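Local coordinates for protein stiv-a81 (Sulfolobus Turreted Icosahedral Virus, PDB 3RKL) that is of unknown function but, in a hyperthermophilic archaeal virus, pairs a small antiparallel sheet with two long helices that probably join a second subunit's in a four-helix bundle, at residues N11-G16 against A65-G70; F20-S23 against E27-K30. The protein carries 1 engineered substitution. One frame throughout, in Å; residues are numbered along the deposited sequence.

Contact 1: residues N11-G16 against A65-G70; sequences NTIEYG and AIYLAG
Ile13 and Tyr15, two residues apart on strand 12-15, reach down onto Ile66, Tyr67 and Gly70; the axes of the strand and of helical segment 65-70 approach to 9.0 Å, their N-to-C directions 137° apart. The sheet's middle strand is thereby seated on helix 55-80, whose Ile66, Leu68 and Ala69 also pack on the second subunit. With CG of Tyr15 trans to the backbone N (chi1 -169°), the ring turns one face to Ile66. Methyl CG2 of Ile66 sits over that face in a CH-pi contact, 3.9 Å from the centroid of the Tyr15 ring, while CG1 and CD1 run on toward the phenolic end; the two side chains cross roughly at right angles. The branches of Ile13 divide: CG2 meets the ring edge of Tyr67, 4.1 Å from its CD1, whereas Ile13 CD1 extends to the helix backbone, 3.3 Å from Tyr67 O and 4.1 Å from Gly70 CA. Gly70, lacking a side chain, lets this methyl come so near the helix. Phe20 stacks on the Tyr67 ring. The direct contact is thus mostly methyl on ring and methyl on helix backbone, and its polar link is one bridging water, which donates to Tyr15 O at 2.7 Å and to Tyr67 OH at 2.9 Å; this water and Glu63 serve Tyr67 OH, while His62 serves Tyr15 OH.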
loop_
_atom_site.group_PDB
_atom_site.type_symbol
_atom_site.label_atom_id
_atom_site.label_comp_id
_atom_site.label_asym_id
_atom_site.label_seq_id
_atom_site.Cartn_x
_atom_site.Cartn_y
_atom_site.Cartn_z
ATOM N N ASN A 11 28.438 -15.735 -7.786
ATOM C CA ASN A 11 27.301 -14.841 -7.526
ATOM C C ASN A 11 26.596 -14.381 -8.808
ATOM O O ASN A 11 25.857 -13.394 -8.805
ATOM C CB ASN A 11 27.761 -13.630 -6.714
ATOM C CG ASN A 11 28.763 -12.775 -7.459
ATOM O OD1 ASN A 11 29.583 -13.285 -8.224
ATOM N ND2 ASN A 11 28.708 -11.467 -7.237
ATOM N N THR A 12 26.809 -15.115 -9.895
ATOM C CA THR A 12 26.283 -14.741 -11.202
ATOM C C THR A 12 25.374 -15.831 -11.732
ATOM O O THR A 12 25.699 -17.014 -11.660
ATOM C CB THR A 12 27.406 -14.526 -12.234
ATOM O OG1 THR A 12 28.309 -13.524 -11.761
ATOM C CG2 THR A 12 26.833 -14.074 -13.571
ATOM N N ILE A 13 24.233 -15.417 -12.264
ATOM C CA ILE A 13 23.314 -16.334 -12.913
ATOM C C ILE A 13 23.508 -16.230 -14.415
ATOM O O ILE A 13 23.613 -15.126 -14.959
ATOM C CB ILE A 13 21.858 -16.009 -12.548
ATOM C CG1 ILE A 13 21.673 -16.121 -11.033
ATOM C CG2 ILE A 13 20.898 -16.947 -13.284
ATOM C CD1 ILE A 13 20.539 -15.296 -10.505
ATOM N N GLU A 14 23.552 -17.387 -15.076
ATOM C CA GLU A 14 23.723 -17.456 -16.516
ATOM C C GLU A 14 22.466 -18.084 -17.080
ATOM O O GLU A 14 22.102 -19.183 -16.678
ATOM C CB GLU A 14 24.953 -18.300 -16.872
ATOM C CG GLU A 14 26.274 -17.588 -16.588
ATOM C CD GLU A 14 27.470 -18.527 -16.451
ATOM O OE1 GLU A 14 28.602 -18.009 -16.324
ATOM O OE2 GLU A 14 27.290 -19.765 -16.462
ATOM N N TYR A 15 21.795 -17.362 -17.977
ATOM C CA TYR A 15 20.538 -17.833 -18.587
ATOM C C TYR A 15 20.193 -17.036 -19.852
ATOM O O TYR A 15 20.403 -15.828 -19.906
ATOM C CB TYR A 15 19.376 -17.710 -17.578
ATOM C CG TYR A 15 18.095 -18.410 -17.993
ATOM C CD1 TYR A 15 17.960 -19.800 -17.871
ATOM C CD2 TYR A 15 17.004 -17.687 -18.511
ATOM C CE1 TYR A 15 16.776 -20.446 -18.259
ATOM C CE2 TYR A 15 15.828 -18.323 -18.900
ATOM C CZ TYR A 15 15.710 -19.700 -18.768
ATOM O OH TYR A 15 14.538 -20.321 -19.146
ATOM N N GLY A 16 19.655 -17.720 -20.857
ATOM C CA GLY A 16 19.108 -17.067 -22.066
ATOM C C GLY A 16 19.940 -15.953 -22.698
ATOM O O GLY A 16 19.431 -14.856 -22.969
ATOM N N ALA A 65 12.117 -13.752 -13.090
ATOM C CA ALA A 65 11.713 -14.883 -12.252
ATOM C C ALA A 65 12.841 -15.922 -12.148
ATOM O O ALA A 65 13.046 -16.531 -11.096
ATOM C CB ALA A 65 10.434 -15.522 -12.795
ATOM N N ILE A 66 13.570 -16.121 -13.245
ATOM C CA ILE A 66 14.722 -17.030 -13.253
ATOM C C ILE A 66 15.821 -16.495 -12.308
ATOM O O ILE A 66 16.373 -17.251 -11.501
ATOM C CB ILE A 66 15.258 -17.249 -14.681
ATOM C CG1 ILE A 66 14.309 -18.159 -15.473
ATOM C CG2 ILE A 66 16.689 -17.820 -14.653
ATOM C CD1 ILE A 66 14.391 -19.645 -15.110
ATOM N N TYR A 67 16.097 -15.197 -12.381
ATOM C CA TYR A 67 17.124 -14.585 -11.519
ATOM C C TYR A 67 16.738 -14.720 -10.041
ATOM O O TYR A 67 17.576 -15.003 -9.173
ATOM C CB TYR A 67 17.320 -13.119 -11.871
ATOM C CG TYR A 67 17.741 -12.864 -13.304
ATOM C CD1 TYR A 67 18.414 -13.834 -14.050
ATOM C CD2 TYR A 67 17.475 -11.647 -13.903
ATOM C CE1 TYR A 67 18.781 -13.599 -15.351
ATOM C CE2 TYR A 67 17.869 -11.398 -15.207
ATOM C CZ TYR A 67 18.510 -12.377 -15.919
ATOM O OH TYR A 67 18.873 -12.113 -17.231
ATOM N N LEU A 68 15.452 -14.535 -9.780
ATOM C CA LEU A 68 14.907 -14.687 -8.439
ATOM C C LEU A 68 15.052 -16.123 -7.920
ATOM O O LEU A 68 15.454 -16.339 -6.770
ATOM C CB LEU A 68 13.449 -14.250 -8.457
ATOM C CG LEU A 68 12.642 -14.283 -7.177
ATOM C CD1 LEU A 68 13.368 -13.537 -6.025
ATOM C CD2 LEU A 68 11.267 -13.697 -7.485
ATOM N N ALA A 69 14.767 -17.111 -8.768
ATOM C CA ALA A 69 14.930 -18.519 -8.370
ATOM C C ALA A 69 16.398 -18.813 -8.054
ATOM O O ALA A 69 16.711 -19.456 -7.037
ATOM C CB ALA A 69 14.404 -19.461 -9.457
ATOM N N GLY A 70 17.304 -18.296 -8.879
ATOM C CA GLY A 70 18.740 -18.451 -8.634
ATOM C C GLY A 70 19.200 -17.752 -7.370
ATOM O O GLY A 70 19.942 -18.331 -6.576
HETATM O O HOH W 1 18.362 -14.345 -19.013
#

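Contact 2: residues F20-S23 against E27-K30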
loop_
_atom_site.group_PDB
_atom_site.type_symbol
_atom_site.label_atom_id
_atom_site.label_comp_id
_atom_site.label_asym_id
_atom_site.label_seq_id
_atom_site.Cartn_x
_atom_site.Cartn_y
_atom_site.Cartn_z
ATOM N N PHE A 20 23.626 -12.373 -14.976
ATOM C CA PHE A 20 23.036 -11.486 -13.967
ATOM C C PHE A 20 23.746 -11.640 -12.625
ATOM O O PHE A 20 23.761 -12.727 -12.052
ATOM C CB PHE A 20 21.553 -11.796 -13.806
ATOM C CG PHE A 20 20.796 -10.773 -13.011
ATOM C CD1 PHE A 20 20.329 -9.615 -13.618
ATOM C CD2 PHE A 20 20.526 -10.974 -11.666
ATOM C CE1 PHE A 20 19.617 -8.672 -12.892
ATOM C CE2 PHE A 20 19.820 -10.031 -10.937
ATOM C CZ PHE A 20 19.366 -8.880 -11.555
ATOM N N VAL A 21 24.343 -10.546 -12.152
ATOM C CA VAL A 21 25.166 -10.562 -10.942
ATOM C C VAL A 21 24.395 -10.077 -9.727
ATOM O O VAL A 21 23.835 -8.978 -9.729
ATOM C CB VAL A 21 26.422 -9.693 -11.120
ATOM C CG1 VAL A 21 27.265 -9.716 -9.848
ATOM C CG2 VAL A 21 27.228 -10.176 -12.322
ATOM N N LEU A 22 24.370 -10.908 -8.687
ATOM C CA LEU A 22 23.749 -10.544 -7.425
ATOM C C LEU A 22 24.811 -9.957 -6.500
ATOM O O LEU A 22 25.968 -10.380 -6.528
ATOM C CB LEU A 22 23.068 -11.762 -6.783
ATOM C CG LEU A 22 21.794 -12.302 -7.446
ATOM C CD1 LEU A 22 20.751 -11.207 -7.654
ATOM C CD2 LEU A 22 22.084 -13.011 -8.757
ATOM N N SER A 23 24.429 -8.964 -5.708
ATOM C CA SER A 23 25.380 -8.306 -4.788
ATOM C C SER A 23 24.901 -8.178 -3.338
ATOM O O SER A 23 25.711 -7.996 -2.425
ATOM C CB SER A 23 25.751 -6.919 -5.323
ATOM O OG SER A 23 24.673 -6.008 -5.173
ATOM N N GLU A 27 18.305 -8.014 -0.274
ATOM C CA GLU A 27 17.691 -6.886 -0.968
ATOM C C GLU A 27 17.298 -7.250 -2.390
ATOM O O GLU A 27 16.209 -6.897 -2.856
ATOM C CB GLU A 27 18.633 -5.671 -0.978
ATOM C CG GLU A 27 18.769 -5.011 0.378
ATOM C CD GLU A 27 17.427 -4.623 0.968
ATOM O OE1 GLU A 27 16.719 -3.815 0.332
ATOM O OE2 GLU A 27 17.083 -5.137 2.057
ATOM N N ASP A 28 18.187 -7.965 -3.073
ATOM C CA ASP A 28 17.942 -8.393 -4.453
ATOM C C ASP A 28 16.719 -9.304 -4.560
ATOM O O ASP A 28 15.936 -9.212 -5.511
ATOM C CB ASP A 28 19.171 -9.127 -5.016
ATOM C CG ASP A 28 20.361 -8.201 -5.269
ATOM O OD1 ASP A 28 20.180 -6.985 -5.517
ATOM O OD2 ASP A 28 21.493 -8.710 -5.222
ATOM N N ILE A 29 16.541 -10.193 -3.585
ATOM C CA ILE A 29 15.377 -11.074 -3.607
ATOM C C ILE A 29 14.082 -10.255 -3.503
ATOM O O ILE A 29 13.151 -10.472 -4.277
ATOM C CB ILE A 29 15.477 -12.168 -2.513
ATOM C CG1 ILE A 29 16.567 -13.176 -2.897
ATOM C CG2 ILE A 29 14.141 -12.868 -2.331
ATOM C CD1 ILE A 29 17.020 -14.083 -1.751
ATOM N N LYS A 30 14.022 -9.301 -2.570
ATOM C CA LYS A 30 12.837 -8.438 -2.450
ATOM C C LYS A 30 12.599 -7.670 -3.748
ATOM O O LYS A 30 11.479 -7.628 -4.271
ATOM C CB LYS A 30 12.991 -7.443 -1.295
ATOM C CG LYS A 30 12.970 -8.069 0.093
ATOM C CD LYS A 30 12.977 -7.013 1.202
ATOM C CE LYS A 30 14.185 -6.087 1.165
ATOM N NZ LYS A 30 14.183 -5.073 2.294
HETATM O O HOH W 2 22.660 -6.526 -6.486
#
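The end of strand 18-21 runs into a loop beside the first turns of helix 25-46, bringing the CA atoms of Leu22 and Asp28 to 6.9 Å. The Asp28 carboxylate reaches back from the helix: its OD2 accepts the backbone N-H of Ser23 at 3.0 Å (155°), nearly along its C-O axis, and also takes the N-H of Asn24. Two backbone donors thus grip one oxygen and should limit rotation of the carboxylate. Leu22 lies across the same side chain; with CG beside its backbone N (chi1 -71°), its CD1 comes to 3.6 Å from Asp28 OD2 and 3.7 Å from Asp28 CB, covering the flank of the carboxylate with apolar surface. The other oxygen, OD1 of Asp28, receives a water at 2.7 Å that also bonds the Ser23 hydroxyl, and is further bonded by Tyr49 of the third subunit. On the helix itself Lys30 NZ forms a salt bridge with Glu27 OE2 at 2.9 Å, and a second one with Glu44 of the second subunit. The arrangement is a beta-to-alpha turn at the N terminus of helix 25-46; with Asn24 OD1 weakly accepting Glu27 N, it recalls a capping box, although the returning acid lies four residues on.

From the N terminus the chain builds strands 3-9, 12-15 and 18-21 as an antiparallel sheet, then helices 25-46 and 55-80. Contact 2 closes the short loop between the last strand and the first helix. Contact 1 closes a far longer one, from the middle strand to the second helix, and contact 2 is nested within it. Their centres are 10 Å apart, and they meet where strands 12-15 and 18-21 pair: the backbone of Ile13 bonds that of Phe20, and Asn11 bonds Leu22. Contact 1 seats the middle strand on helix 55-80, contact 2 ties the turn after the last strand to helix 25-46, and both also reach the second subunit, whose own helices pack alongside.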